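Local coordinates for protein beta-N-acetylhexosaminidase (Streptomyces plicatus, PDB 1JAK) that probably hydrolyses terminal beta-linked N-acetylhexosamine residues by substrate-assisted catalysis, as a family 20 glycoside hydrolase that is potently inhibited by GalNAc-isofagomine, at residues G122-T125 / L126-L129; V380-A383 / A384-T388; Y424-P428 / A429-P433; W474-A477 / S478-D481; D481-T484 / Y485-R488. All blocks are in the same frame, centred on the assembly; numbering follows the deposited sequence.

Contact 1. Residues G122-T125 / L126-L129; sequences GVQT and LRQL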
loop_
_atom_site.group_PDB
_atom_site.type_symbol
_atom_site.label_atom_id
_atom_site.label_comp_id
_atom_site.label_asym_id
_atom_site.label_seq_id
_atom_site.Cartn_x
_atom_site.Cartn_y
_atom_site.Cartn_z
ATOM N N GLY A 122 -10.827 -8.691 -9.843
ATOM C CA GLY A 122 -11.789 -9.782 -9.811
ATOM C C GLY A 122 -11.103 -11.050 -9.334
ATOM O O GLY A 122 -11.688 -11.863 -8.615
ATOM N N VAL A 123 -9.851 -11.219 -9.743
ATOM C CA VAL A 123 -9.064 -12.379 -9.341
ATOM C C VAL A 123 -8.841 -12.364 -7.831
ATOM O O VAL A 123 -8.904 -13.403 -7.182
ATOM C CB VAL A 123 -7.697 -12.407 -10.076
ATOM C CG1 VAL A 123 -6.742 -13.385 -9.393
ATOM C CG2 VAL A 123 -7.905 -12.824 -11.529
ATOM N N GLN A 124 -8.594 -11.184 -7.266
ATOM C CA GLN A 124 -8.375 -11.085 -5.828
ATOM C C GLN A 124 -9.624 -11.526 -5.065
ATOM O O GLN A 124 -9.536 -12.057 -3.964
ATOM C CB GLN A 124 -8.002 -9.653 -5.433
ATOM C CG GLN A 124 -6.735 -9.124 -6.106
ATOM C CD GLN A 124 -5.559 -10.084 -5.994
ATOM O OE1 GLN A 124 -5.392 -10.768 -4.983
ATOM N NE2 GLN A 124 -4.730 -10.125 -7.030
ATOM N N THR A 125 -10.790 -11.298 -5.654
ATOM C CA THR A 125 -12.033 -11.714 -5.024
ATOM C C THR A 125 -12.167 -13.227 -5.166
ATOM O O THR A 125 -12.526 -13.925 -4.214
ATOM C CB THR A 125 -13.236 -11.020 -5.682
ATOM O OG1 THR A 125 -13.218 -9.633 -5.328
ATOM C CG2 THR A 125 -14.550 -11.651 -5.223
ATOM N N LEU A 126 -11.860 -13.732 -6.357
ATOM C CA LEU A 126 -11.951 -15.163 -6.620
ATOM C C LEU A 126 -11.112 -15.996 -5.655
ATOM O O LEU A 126 -11.562 -17.038 -5.172
ATOM C CB LEU A 126 -11.526 -15.462 -8.062
ATOM C CG LEU A 126 -11.510 -16.936 -8.482
ATOM C CD1 LEU A 126 -12.907 -17.543 -8.323
ATOM C CD2 LEU A 126 -11.049 -17.041 -9.931
ATOM N N ARG A 127 -9.897 -15.543 -5.355
ATOM C CA ARG A 127 -9.040 -16.307 -4.457
ATOM C C ARG A 127 -9.588 -16.368 -3.033
ATOM O O ARG A 127 -9.180 -17.220 -2.245
ATOM C CB ARG A 127 -7.605 -15.754 -4.470
ATOM C CG ARG A 127 -7.454 -14.333 -3.986
ATOM C CD ARG A 127 -6.092 -13.752 -4.378
ATOM N NE ARG A 127 -4.960 -14.476 -3.795
ATOM C CZ ARG A 127 -3.720 -13.996 -3.741
ATOM N NH1 ARG A 127 -3.452 -12.793 -4.236
ATOM N NH2 ARG A 127 -2.747 -14.708 -3.182
ATOM N N GLN A 128 -10.517 -15.473 -2.702
ATOM C CA GLN A 128 -11.123 -15.486 -1.377
ATOM C C GLN A 128 -12.388 -16.349 -1.371
ATOM O O GLN A 128 -12.811 -16.834 -0.322
ATOM C CB GLN A 128 -11.438 -14.060 -0.910
ATOM C CG GLN A 128 -10.201 -13.316 -0.410
ATOM C CD GLN A 128 -10.532 -11.969 0.211
ATOM O OE1 GLN A 128 -11.499 -11.841 0.959
ATOM N NE2 GLN A 128 -9.713 -10.962 -0.081
ATOM N N LEU A 129 -12.980 -16.547 -2.545
ATOM C CA LEU A 129 -14.174 -17.383 -2.659
ATOM C C LEU A 129 -13.745 -18.848 -2.602
ATOM O O LEU A 129 -14.478 -19.706 -2.114
ATOM C CB LEU A 129 -14.915 -17.086 -3.966
ATOM C CG LEU A 129 -15.505 -15.672 -4.052
ATOM C CD1 LEU A 129 -16.109 -15.440 -5.425
ATOM C CD2 LEU A 129 -16.557 -15.491 -2.960
HETATM O O HOH W 1 -7.617 -11.654 -2.128
#
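Gly122 opens the last two turns of helix 116-129, in family 20 domain 2, with its O 2.9 Å from Leu126 N, an i to i+4 bond of the alpha helix. Val123 does the same for Arg127, whose N lies 3.0 Å from Val123 O, while the branched side chain of Val123 packs on Tyr63 and Leu64 of helix 55-72. Gln124 carries the polar contact. Its chain bends at chi2 (-50°) and brings the amide alongside Arg127, where Gln124 OE1 takes Arg127 NH1 at 2.9 Å. NH1 meets OE1 on a lone pair in the carbonyl plane, and OE1 lies at the guanidinium edge, although amide and guanidinium planes are turned 57° apart. NE2 of the amide bonds Tyr63 OH, and the two bonds together are consistent with one orientation of the group. One turn up, a water bridges Gln124 O and Gln128 NE2, while Gln128 OE1 takes Ile28 N. Thr125 turns OG1 to Tyr100 OH and Lys187 NZ and leaves its methyl for packing, CG2 lying 4.1 Å from Leu129 CD1; both residues also touch strand 145-153, so the helix joins helix 55-72 to that strand. Replacing Arg127 with an alanine would probably leave Gln124 OE1 without its charged donor and the amide held mainly through NE2. The partial negative charge of the amide oxygen would probably ease, but not neutralise, the closeness of Arg127 NH2 to Arg185.

Contact 2. Residues V380-A383 / A384-T388; sequences VAEA and ARNGT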
loop_
_atom_site.group_PDB
_atom_site.type_symbol
_atom_site.label_atom_id
_atom_site.label_comp_id
_atom_site.label_asym_id
_atom_site.label_seq_id
_atom_site.Cartn_x
_atom_site.Cartn_y
_atom_site.Cartn_z
ATOM N N VAL A 380 -5.390 21.708 7.574
ATOM C CA VAL A 380 -5.509 20.675 6.552
ATOM C C VAL A 380 -6.859 20.765 5.845
ATOM O O VAL A 380 -6.933 20.632 4.621
ATOM C CB VAL A 380 -5.325 19.272 7.165
ATOM C CG1 VAL A 380 -5.464 18.204 6.086
ATOM C CG2 VAL A 380 -3.949 19.181 7.822
ATOM N N ALA A 381 -7.923 21.000 6.610
ATOM C CA ALA A 381 -9.259 21.122 6.029
ATOM C C ALA A 381 -9.295 22.319 5.084
ATOM O O ALA A 381 -9.979 22.292 4.055
ATOM C CB ALA A 381 -10.307 21.295 7.132
ATOM N N GLU A 382 -8.553 23.367 5.433
ATOM C CA GLU A 382 -8.509 24.568 4.607
ATOM C C GLU A 382 -7.807 24.261 3.288
ATOM O O GLU A 382 -8.229 24.726 2.228
ATOM C CB GLU A 382 -7.780 25.696 5.338
ATOM C CG GLU A 382 -8.163 27.080 4.830
ATOM C CD GLU A 382 -9.640 27.359 5.023
ATOM O OE1 GLU A 382 -10.087 27.384 6.189
ATOM O OE2 GLU A 382 -10.358 27.540 4.014
ATOM N N ALA A 383 -6.735 23.475 3.352
ATOM C CA ALA A 383 -6.011 23.106 2.142
ATOM C C ALA A 383 -6.963 22.321 1.244
ATOM O O ALA A 383 -6.956 22.487 0.025
ATOM C CB ALA A 383 -4.790 22.254 2.488
ATOM N N ALA A 384 -7.782 21.469 1.853
ATOM C CA ALA A 384 -8.747 20.673 1.101
ATOM C C ALA A 384 -9.731 21.609 0.401
ATOM O O ALA A 384 -10.069 21.410 -0.769
ATOM C CB ALA A 384 -9.494 19.722 2.034
ATOM N N ARG A 385 -10.189 22.630 1.116
ATOM C CA ARG A 385 -11.118 23.586 0.526
ATOM C C ARG A 385 -10.457 24.310 -0.643
ATOM O O ARG A 385 -11.125 24.679 -1.609
ATOM C CB ARG A 385 -11.583 24.615 1.565
ATOM C CG ARG A 385 -12.786 24.178 2.391
ATOM C CD ARG A 385 -13.297 25.319 3.272
ATOM N NE ARG A 385 -12.423 25.577 4.412
ATOM C CZ ARG A 385 -12.414 24.850 5.528
ATOM N NH1 ARG A 385 -13.239 23.820 5.657
ATOM N NH2 ARG A 385 -11.580 25.151 6.514
ATOM N N ASN A 386 -9.143 24.505 -0.556
ATOM C CA ASN A 386 -8.408 25.196 -1.609
ATOM C C ASN A 386 -8.041 24.318 -2.804
ATOM O O ASN A 386 -7.330 24.763 -3.708
ATOM C CB ASN A 386 -7.142 25.845 -1.043
ATOM C CG ASN A 386 -7.449 27.029 -0.136
ATOM O OD1 ASN A 386 -8.456 27.713 -0.316
ATOM N ND2 ASN A 386 -6.572 27.284 0.828
ATOM N N GLY A 387 -8.514 23.076 -2.802
ATOM C CA GLY A 387 -8.238 22.186 -3.918
ATOM C C GLY A 387 -7.167 21.132 -3.705
ATOM O O GLY A 387 -6.908 20.326 -4.602
ATOM N N THR A 388 -6.532 21.131 -2.539
ATOM C CA THR A 388 -5.497 20.139 -2.262
ATOM C C THR A 388 -6.156 18.797 -1.965
ATOM O O THR A 388 -7.088 18.721 -1.166
ATOM C CB THR A 388 -4.632 20.549 -1.048
ATOM O OG1 THR A 388 -4.002 21.807 -1.317
ATOM C CG2 THR A 388 -3.555 19.500 -0.777
HETATM O O HOH W 2 -9.943 28.739 1.729
#
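A Schellman motif ends helix 374-385, with Ala383 O accepting Thr388 N at 2.9 Å and, inside that loop, Ala384 O accepting Gly387 N at 3.1 Å. Gly387 takes a positive phi (103°), a backbone shape in which a CB would collide with the carbonyl oxygen of Asn386, so glycine suits the place. Just before this cap, Glu382 and Arg385 form a salt bridge on the exposed side of the last turn. The arginine grips side-on: Arg385 NH2 reaches Glu382 OE1 at 2.7 Å and Arg385 NE reaches Glu382 OE2 at 2.9 Å. Both oxygens lie near the guanidinium plane, yet they are met from above the carboxylate, the two planes being 61° apart. A bend at chi3 (-74°) folds the arginine back along the helix, bringing one guanidinium face over Ala381 O. Water bridges Glu382 OE2 to Asn386 OD1, tying the polar end of the helix together. Small Ala383 and Ala384 suit the buried side, where Ala384 touches Ala439. The helix belongs to the beta-alpha-beta unit between strands 363-366 and 389-392 of the barrel; Val380 packs on Tyr366 and Leu432, and Thr388, leading into the second strand, packs on Val364.

Contact 3. Residues Y424-P428 / A429-P433; sequences YDWDP and AGYLP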
loop_
_atom_site.group_PDB
_atom_site.type_symbol
_atom_site.label_atom_id
_atom_site.label_comp_id
_atom_site.label_asym_id
_atom_site.label_seq_id
_atom_site.Cartn_x
_atom_site.Cartn_y
_atom_site.Cartn_z
ATOM N N TYR A 424 -10.345 0.071 11.877
ATOM C CA TYR A 424 -11.399 -0.066 10.869
ATOM C C TYR A 424 -12.627 0.824 11.030
ATOM O O TYR A 424 -13.189 1.311 10.046
ATOM C CB TYR A 424 -11.876 -1.526 10.850
ATOM C CG TYR A 424 -13.090 -1.797 9.980
ATOM C CD1 TYR A 424 -12.954 -2.002 8.607
ATOM C CD2 TYR A 424 -14.374 -1.844 10.530
ATOM C CE1 TYR A 424 -14.064 -2.251 7.799
ATOM C CE2 TYR A 424 -15.498 -2.088 9.728
ATOM C CZ TYR A 424 -15.332 -2.293 8.366
ATOM O OH TYR A 424 -16.424 -2.555 7.567
ATOM N N ASP A 425 -13.033 1.032 12.276
ATOM C CA ASP A 425 -14.253 1.762 12.585
ATOM C C ASP A 425 -14.340 3.279 12.407
ATOM O O ASP A 425 -14.532 4.015 13.375
ATOM C CB ASP A 425 -14.691 1.384 14.002
ATOM C CG ASP A 425 -16.197 1.289 14.141
ATOM O OD1 ASP A 425 -16.905 1.402 13.116
ATOM O OD2 ASP A 425 -16.668 1.089 15.280
ATOM N N TRP A 426 -14.213 3.737 11.167
ATOM C CA TRP A 426 -14.337 5.156 10.852
ATOM C C TRP A 426 -14.708 5.347 9.384
ATOM O O TRP A 426 -14.650 4.403 8.593
ATOM C CB TRP A 426 -13.058 5.936 11.209
ATOM C CG TRP A 426 -11.780 5.440 10.595
ATOM C CD1 TRP A 426 -11.105 4.296 10.911
ATOM C CD2 TRP A 426 -11.006 6.096 9.581
ATOM N NE1 TRP A 426 -9.957 4.199 10.158
ATOM C CE2 TRP A 426 -9.874 5.290 9.333
ATOM C CE3 TRP A 426 -11.161 7.286 8.859
ATOM C CZ2 TRP A 426 -8.900 5.635 8.390
ATOM C CZ3 TRP A 426 -10.192 7.631 7.922
ATOM C CH2 TRP A 426 -9.073 6.804 7.696
ATOM N N ASP A 427 -15.108 6.566 9.029
ATOM C CA ASP A 427 -15.530 6.891 7.668
ATOM C C ASP A 427 -14.667 8.014 7.096
ATOM O O ASP A 427 -14.711 9.145 7.581
ATOM C CB ASP A 427 -17.006 7.319 7.696
ATOM C CG ASP A 427 -17.556 7.669 6.321
ATOM O OD1 ASP A 427 -16.807 7.618 5.324
ATOM O OD2 ASP A 427 -18.760 8.000 6.245
ATOM N N PRO A 428 -13.869 7.718 6.055
ATOM C CA PRO A 428 -13.008 8.741 5.449
ATOM C C PRO A 428 -13.740 10.021 5.032
ATOM O O PRO A 428 -13.185 11.115 5.119
ATOM C CB PRO A 428 -12.403 8.016 4.250
ATOM C CG PRO A 428 -12.314 6.596 4.728
ATOM C CD PRO A 428 -13.642 6.401 5.428
ATOM N N ALA A 429 -14.986 9.876 4.586
ATOM C CA ALA A 429 -15.779 11.016 4.126
ATOM C C ALA A 429 -16.148 12.043 5.192
ATOM O O ALA A 429 -16.306 13.226 4.885
ATOM C CB ALA A 429 -17.045 10.515 3.439
ATOM N N GLY A 430 -16.302 11.600 6.433
ATOM C CA GLY A 430 -16.659 12.525 7.498
ATOM C C GLY A 430 -15.665 12.484 8.639
ATOM O O GLY A 430 -16.004 12.761 9.791
ATOM N N TYR A 431 -14.423 12.153 8.310
ATOM C CA TYR A 431 -13.366 12.043 9.303
ATOM C C TYR A 431 -12.787 13.368 9.800
ATOM O O TYR A 431 -12.817 13.653 10.999
ATOM C CB TYR A 431 -12.232 11.181 8.749
ATOM C CG TYR A 431 -11.055 11.095 9.688
ATOM C CD1 TYR A 431 -11.109 10.302 10.831
ATOM C CD2 TYR A 431 -9.910 11.857 9.464
ATOM C CE1 TYR A 431 -10.052 10.270 11.735
ATOM C CE2 TYR A 431 -8.850 11.836 10.362
ATOM C CZ TYR A 431 -8.930 11.043 11.494
ATOM O OH TYR A 431 -7.895 11.043 12.396
ATOM N N LEU A 432 -12.246 14.166 8.887
ATOM C CA LEU A 432 -11.641 15.442 9.261
ATOM C C LEU A 432 -12.696 16.544 9.302
ATOM O O LEU A 432 -13.283 16.893 8.278
ATOM C CB LEU A 432 -10.536 15.811 8.267
ATOM C CG LEU A 432 -9.601 16.954 8.666
ATOM C CD1 LEU A 432 -8.796 16.547 9.899
ATOM C CD2 LEU A 432 -8.667 17.282 7.512
ATOM N N PRO A 433 -12.944 17.111 10.493
ATOM C CA PRO A 433 -13.937 18.176 10.659
ATOM C C PRO A 433 -13.785 19.318 9.662
ATOM O O PRO A 433 -12.697 19.869 9.496
ATOM C CB PRO A 433 -13.708 18.639 12.097
ATOM C CG PRO A 433 -13.242 17.398 12.777
ATOM C CD PRO A 433 -12.268 16.826 11.771
HETATM O O HOH W 3 -12.577 13.544 6.083
#
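The rings of Trp426 and Tyr431 touch obliquely across a beta turn, which is also an Asx turn, in the loop between helix 420-424 and strand 440-447 of the catalytic barrel domain. The closest carbons are Trp426 CE3 and Tyr431 CD1, 3.6 Å apart. The six-membered tryptophan ring and the tyrosine ring have centroids separated by 5.0 Å and planes inclined at 58°, with Trp426 CZ3 over one face of the tyrosine. Tyr431 reaches this position with CG anti to its own backbone N (chi1 176°), whereas Trp426 CG sits between backbone N and carbonyl carbon (chi1 55°). Wide, flat side chains suit both places, since each also packs on Leu392 of strand 389-392. Trp426 NE1 bonds Ser423 O, which helps to set the rotation of the indole.

The turn behind the rings is held from Asp427. Asp427 O accepts Gly430 N at 3.1 Å, closing the beta turn, and Asp427 OD1 takes Ala429 N at 3.0 Å from above the carboxylate plane, the Asx bond, for which a short acidic side chain is well suited. Arg156 forms a salt bridge to the same OD1, so the turn is tied to another loop and the charge has a partner. Pro428 restricts the backbone here and rests on Tyr157 and Leu392. One water donates to Pro428 O at 2.7 Å and accepts from Leu432 N at 2.9 Å.

Contact 4. Residues W474-A477 / S478-D481; sequences WSPA and STHD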
loop_
_atom_site.group_PDB
_atom_site.type_symbol
_atom_site.label_atom_id
_atom_site.label_comp_id
_atom_site.label_asym_id
_atom_site.label_seq_id
_atom_site.Cartn_x
_atom_site.Cartn_y
_atom_site.Cartn_z
ATOM N N TRP A 474 -11.851 0.953 -0.566
ATOM C CA TRP A 474 -12.633 0.356 -1.645
ATOM C C TRP A 474 -14.156 0.263 -1.511
ATOM O O TRP A 474 -14.894 0.664 -2.420
ATOM C CB TRP A 474 -12.074 -1.050 -1.933
ATOM C CG TRP A 474 -12.812 -1.796 -3.014
ATOM C CD1 TRP A 474 -14.060 -2.357 -2.926
ATOM C CD2 TRP A 474 -12.376 -2.002 -4.363
ATOM N NE1 TRP A 474 -14.427 -2.889 -4.140
ATOM C CE2 TRP A 474 -13.414 -2.686 -5.039
ATOM C CE3 TRP A 474 -11.210 -1.672 -5.069
ATOM C CZ2 TRP A 474 -13.322 -3.044 -6.388
ATOM C CZ3 TRP A 474 -11.118 -2.030 -6.414
ATOM C CH2 TRP A 474 -12.170 -2.709 -7.058
ATOM N N SER A 475 -14.619 -0.276 -0.389
ATOM C CA SER A 475 -16.042 -0.507 -0.161
ATOM C C SER A 475 -16.957 0.696 0.029
ATOM O O SER A 475 -16.531 1.760 0.473
ATOM C CB SER A 475 -16.209 -1.452 1.027
ATOM O OG SER A 475 -15.474 -2.646 0.819
ATOM N N PRO A 476 -18.244 0.533 -0.325
ATOM C CA PRO A 476 -19.221 1.615 -0.177
ATOM C C PRO A 476 -19.448 1.874 1.310
ATOM O O PRO A 476 -19.385 0.954 2.121
ATOM C CB PRO A 476 -20.473 1.049 -0.849
ATOM C CG PRO A 476 -19.918 0.064 -1.848
ATOM C CD PRO A 476 -18.832 -0.605 -1.052
ATOM N N ALA A 477 -19.717 3.122 1.669
ATOM C CA ALA A 477 -19.955 3.456 3.065
ATOM C C ALA A 477 -21.085 2.602 3.635
ATOM O O ALA A 477 -21.047 2.203 4.798
ATOM C CB ALA A 477 -20.296 4.935 3.196
ATOM N N SER A 478 -22.082 2.309 2.806
ATOM C CA SER A 478 -23.226 1.516 3.242
ATOM C C SER A 478 -22.879 0.108 3.718
ATOM O O SER A 478 -23.656 -0.506 4.450
ATOM C CB SER A 478 -24.269 1.436 2.121
ATOM O OG SER A 478 -23.744 0.796 0.974
ATOM N N THR A 479 -21.719 -0.408 3.313
ATOM C CA THR A 479 -21.318 -1.752 3.720
ATOM C C THR A 479 -20.477 -1.754 4.989
ATOM O O THR A 479 -20.190 -2.814 5.546
ATOM C CB THR A 479 -20.500 -2.463 2.626
ATOM O OG1 THR A 479 -19.261 -1.769 2.432
ATOM C CG2 THR A 479 -21.275 -2.501 1.314
ATOM N N HIS A 480 -20.086 -0.569 5.447
ATOM C CA HIS A 480 -19.257 -0.453 6.644
ATOM C C HIS A 480 -20.007 -0.786 7.930
ATOM O O HIS A 480 -21.024 -0.169 8.250
ATOM C CB HIS A 480 -18.664 0.957 6.735
ATOM C CG HIS A 480 -17.663 1.119 7.836
ATOM N ND1 HIS A 480 -18.027 1.334 9.148
ATOM C CD2 HIS A 480 -16.310 1.063 7.823
ATOM C CE1 HIS A 480 -16.939 1.403 9.897
ATOM N NE2 HIS A 480 -15.885 1.241 9.118
ATOM N N ASP A 481 -19.490 -1.769 8.662
ATOM C CA ASP A 481 -20.088 -2.211 9.917
ATOM C C ASP A 481 -19.145 -3.187 10.603
ATOM O O ASP A 481 -18.887 -4.272 10.087
ATOM C CB ASP A 481 -21.428 -2.901 9.659
ATOM C CG ASP A 481 -22.090 -3.372 10.937
ATOM O OD1 ASP A 481 -22.432 -2.514 11.778
ATOM O OD2 ASP A 481 -22.263 -4.598 11.102
HETATM O O HOH W 4 -22.599 2.011 7.241
#
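Pro476 and Thr479 pack across a short 3-10 turn in the loop that joins helix 465-474 to helix 482-490. Their side chains lie aslant: Thr479 CG2 approaches the proline ring at Pro476 CD, 3.9 Å away, while OG1 turns to the backbone. Holding OG1 between backbone N and carbonyl carbon (chi1 65°) places Thr479 OG1 2.7 Å from Pro476 O, to which it donates in the carbonyl plane. Thr479 N donates to the same Pro476 O at 3.0 Å, but from above that plane. One residue therefore grips a single carbonyl twice, along separate directions, and threonine suits the place by offering both a hydroxyl and a methyl. Thr479 OG1 also lies 3.4 Å from Ser475 CB, whereas Ser475 OG is engaged outside the turn by Ala30 O. Proline suits the start, where its ring stiffens the chain and its nitrogen has no hydrogen to be satisfied. Ser478 adds a lighter contact, its OG lying 3.8 Å from Pro476 CB.

The next bond continues the 3-10 pattern, with His480 N reaching Ala477 O at 3.0 Å. His480 swings its imidazole out of the turn with CG anti to its N (chi1 -173°); there the ring stacks on Tyr424 and NE2 bonds Tyr424 O, joining the turn to the end of helix 420-424. A water donates to both Ala477 O and His480 O, at 2.9 Å each.

Contact 5. Residues D481-T484 / Y485-R488; sequences DWDT and YKVR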
loop_
_atom_site.group_PDB
_atom_site.type_symbol
_atom_site.label_atom_id
_atom_site.label_comp_id
_atom_site.label_asym_id
_atom_site.label_seq_id
_atom_site.Cartn_x
_atom_site.Cartn_y
_atom_site.Cartn_z
ATOM N N ASP A 481 -19.490 -1.769 8.662
ATOM C CA ASP A 481 -20.088 -2.211 9.917
ATOM C C ASP A 481 -19.145 -3.187 10.603
ATOM O O ASP A 481 -18.887 -4.272 10.087
ATOM C CB ASP A 481 -21.428 -2.901 9.659
ATOM C CG ASP A 481 -22.090 -3.372 10.937
ATOM O OD1 ASP A 481 -22.432 -2.514 11.778
ATOM O OD2 ASP A 481 -22.263 -4.598 11.102
ATOM N N TRP A 482 -18.640 -2.807 11.772
ATOM C CA TRP A 482 -17.709 -3.655 12.504
ATOM C C TRP A 482 -18.226 -5.049 12.850
ATOM O O TRP A 482 -17.535 -6.040 12.618
ATOM C CB TRP A 482 -17.243 -2.949 13.784
ATOM C CG TRP A 482 -16.457 -3.846 14.686
ATOM C CD1 TRP A 482 -16.856 -4.354 15.890
ATOM C CD2 TRP A 482 -15.162 -4.401 14.425
ATOM N NE1 TRP A 482 -15.893 -5.194 16.392
ATOM C CE2 TRP A 482 -14.842 -5.242 15.515
ATOM C CE3 TRP A 482 -14.242 -4.273 13.376
ATOM C CZ2 TRP A 482 -13.638 -5.955 15.585
ATOM C CZ3 TRP A 482 -13.044 -4.982 13.445
ATOM C CH2 TRP A 482 -12.755 -5.813 14.546
ATOM N N ASP A 483 -19.432 -5.135 13.402
ATOM C CA ASP A 483 -19.971 -6.436 13.786
ATOM C C ASP A 483 -20.012 -7.457 12.656
ATOM O O ASP A 483 -19.790 -8.646 12.890
ATOM C CB ASP A 483 -21.366 -6.287 14.400
ATOM C CG ASP A 483 -21.329 -5.642 15.774
ATOM O OD1 ASP A 483 -20.296 -5.773 16.464
ATOM O OD2 ASP A 483 -22.337 -5.021 16.171
ATOM N N THR A 484 -20.294 -7.008 11.438
ATOM C CA THR A 484 -20.339 -7.933 10.312
ATOM C C THR A 484 -18.969 -8.047 9.647
ATOM O O THR A 484 -18.619 -9.099 9.117
ATOM C CB THR A 484 -21.405 -7.519 9.266
ATOM O OG1 THR A 484 -21.201 -6.161 8.866
ATOM C CG2 THR A 484 -22.805 -7.665 9.856
ATOM N N TYR A 485 -18.190 -6.970 9.688
ATOM C CA TYR A 485 -16.853 -6.996 9.102
ATOM C C TYR A 485 -15.957 -7.979 9.853
ATOM O O TYR A 485 -15.196 -8.730 9.240
ATOM C CB TYR A 485 -16.200 -5.608 9.150
ATOM C CG TYR A 485 -14.740 -5.632 8.733
ATOM C CD1 TYR A 485 -14.379 -5.830 7.400
ATOM C CD2 TYR A 485 -13.721 -5.527 9.682
ATOM C CE1 TYR A 485 -13.039 -5.930 7.019
ATOM C CE2 TYR A 485 -12.373 -5.627 9.312
ATOM C CZ TYR A 485 -12.045 -5.831 7.981
ATOM O OH TYR A 485 -10.727 -5.958 7.606
ATOM N N LYS A 486 -16.044 -7.975 11.181
ATOM C CA LYS A 486 -15.201 -8.858 11.977
ATOM C C LYS A 486 -15.404 -10.327 11.636
ATOM O O LYS A 486 -14.499 -11.141 11.834
ATOM C CB LYS A 486 -15.422 -8.625 13.478
ATOM C CG LYS A 486 -16.757 -9.084 14.025
ATOM C CD LYS A 486 -16.857 -8.734 15.506
ATOM C CE LYS A 486 -18.170 -9.210 16.108
ATOM N NZ LYS A 486 -18.265 -8.851 17.550
ATOM N N VAL A 487 -16.582 -10.669 11.121
ATOM C CA VAL A 487 -16.852 -12.053 10.740
ATOM C C VAL A 487 -16.104 -12.365 9.449
ATOM O O VAL A 487 -15.567 -13.460 9.281
ATOM C CB VAL A 487 -18.359 -12.304 10.526
ATOM C CG1 VAL A 487 -18.579 -13.717 10.002
ATOM C CG2 VAL A 487 -19.105 -12.110 11.837
ATOM N N ARG A 488 -16.073 -11.399 8.537
ATOM C CA ARG A 488 -15.368 -11.577 7.275
ATOM C C ARG A 488 -13.862 -11.592 7.533
ATOM O O ARG A 488 -13.114 -12.289 6.845
ATOM C CB ARG A 488 -15.742 -10.459 6.293
ATOM C CG ARG A 488 -17.175 -10.584 5.771
ATOM C CD ARG A 488 -17.504 -9.571 4.676
ATOM N NE ARG A 488 -17.779 -8.232 5.194
ATOM C CZ ARG A 488 -16.997 -7.175 4.997
ATOM N NH1 ARG A 488 -15.879 -7.292 4.291
ATOM N NH2 ARG A 488 -17.340 -5.993 5.494
HETATM O O HOH W 5 -15.490 -7.158 18.604
HETATM O O HOH W 6 -18.497 -6.327 18.276
HETATM O O HOH W 7 -19.373 -4.914 7.129
#
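Lys486 lies across Trp482 on the first turn of helix 482-490, whose N-cap is Asp481. Followed outward, Lys486 begins with CB over one face of the Trp482 indole, a CH-pi contact 3.9 Å from the centroid of the six-membered ring and 15° off its normal. Lys486 CG, placed between backbone N and carbonyl carbon (chi1 70°), passes 3.3 Å from Asp483 O. Lys486 CD then goes by Trp482 NE1 at 3.8 Å, and CE runs past Asp483 O. Since the chain is extended beyond CG, the amine arrives beside Asp483, giving a long salt bridge of 3.8 Å from Lys486 NZ to Asp483 OD1. A water fills in between, accepting from Lys486 NZ and donating to Asp483 OD1; a second accepts from Trp482 NE1 and, weakly, from NZ. Lysine suits this place because its long apolar stem can cross an aromatic face while the charge reaches water.

Elsewhere on the indole, Trp482 CZ3 meets the edge of the Tyr485 ring, 3.9 Å from Tyr485 CD2. Beyond this pair, Tyr424 stacks on Tyr485 and touches Trp482, seating the helix on helix 420-424. An alanine in place of Trp482 would probably leave the lysine stem without its aromatic support and open a gap beside Tyr485 and Tyr424. Arg488 turns towards Glu471, with which it forms a salt bridge. At the cap, aspartate suits the helix start because its short carboxylate can take a backbone N-H: Asp481 OD2 accepts Thr484 N at 3.1 Å from above the carboxylate plane.

In the fold
The five contacts follow one another along the chain. Contact 1 lies on helix 116-129 of the smaller domain 2, apart from contacts 2 and 3 of the catalytic barrel; centres of contacts 1 and 2 are 37 Å apart. Contacts 2 and 3 touch where Val380 meets Leu432, joining a barrel helix to a later loop. Contacts 4 and 5 share Asp481, with centres 11 Å apart. Tyr424 of contact 3, at the end of helix 420-424 in the catalytic domain, packs on both, which probably helps hold helix 482-490, near the C-terminus, against that domain. Contact 1 stays about 6 Å from contact 5 at the nearest atoms, with Gln492 touching residues of both.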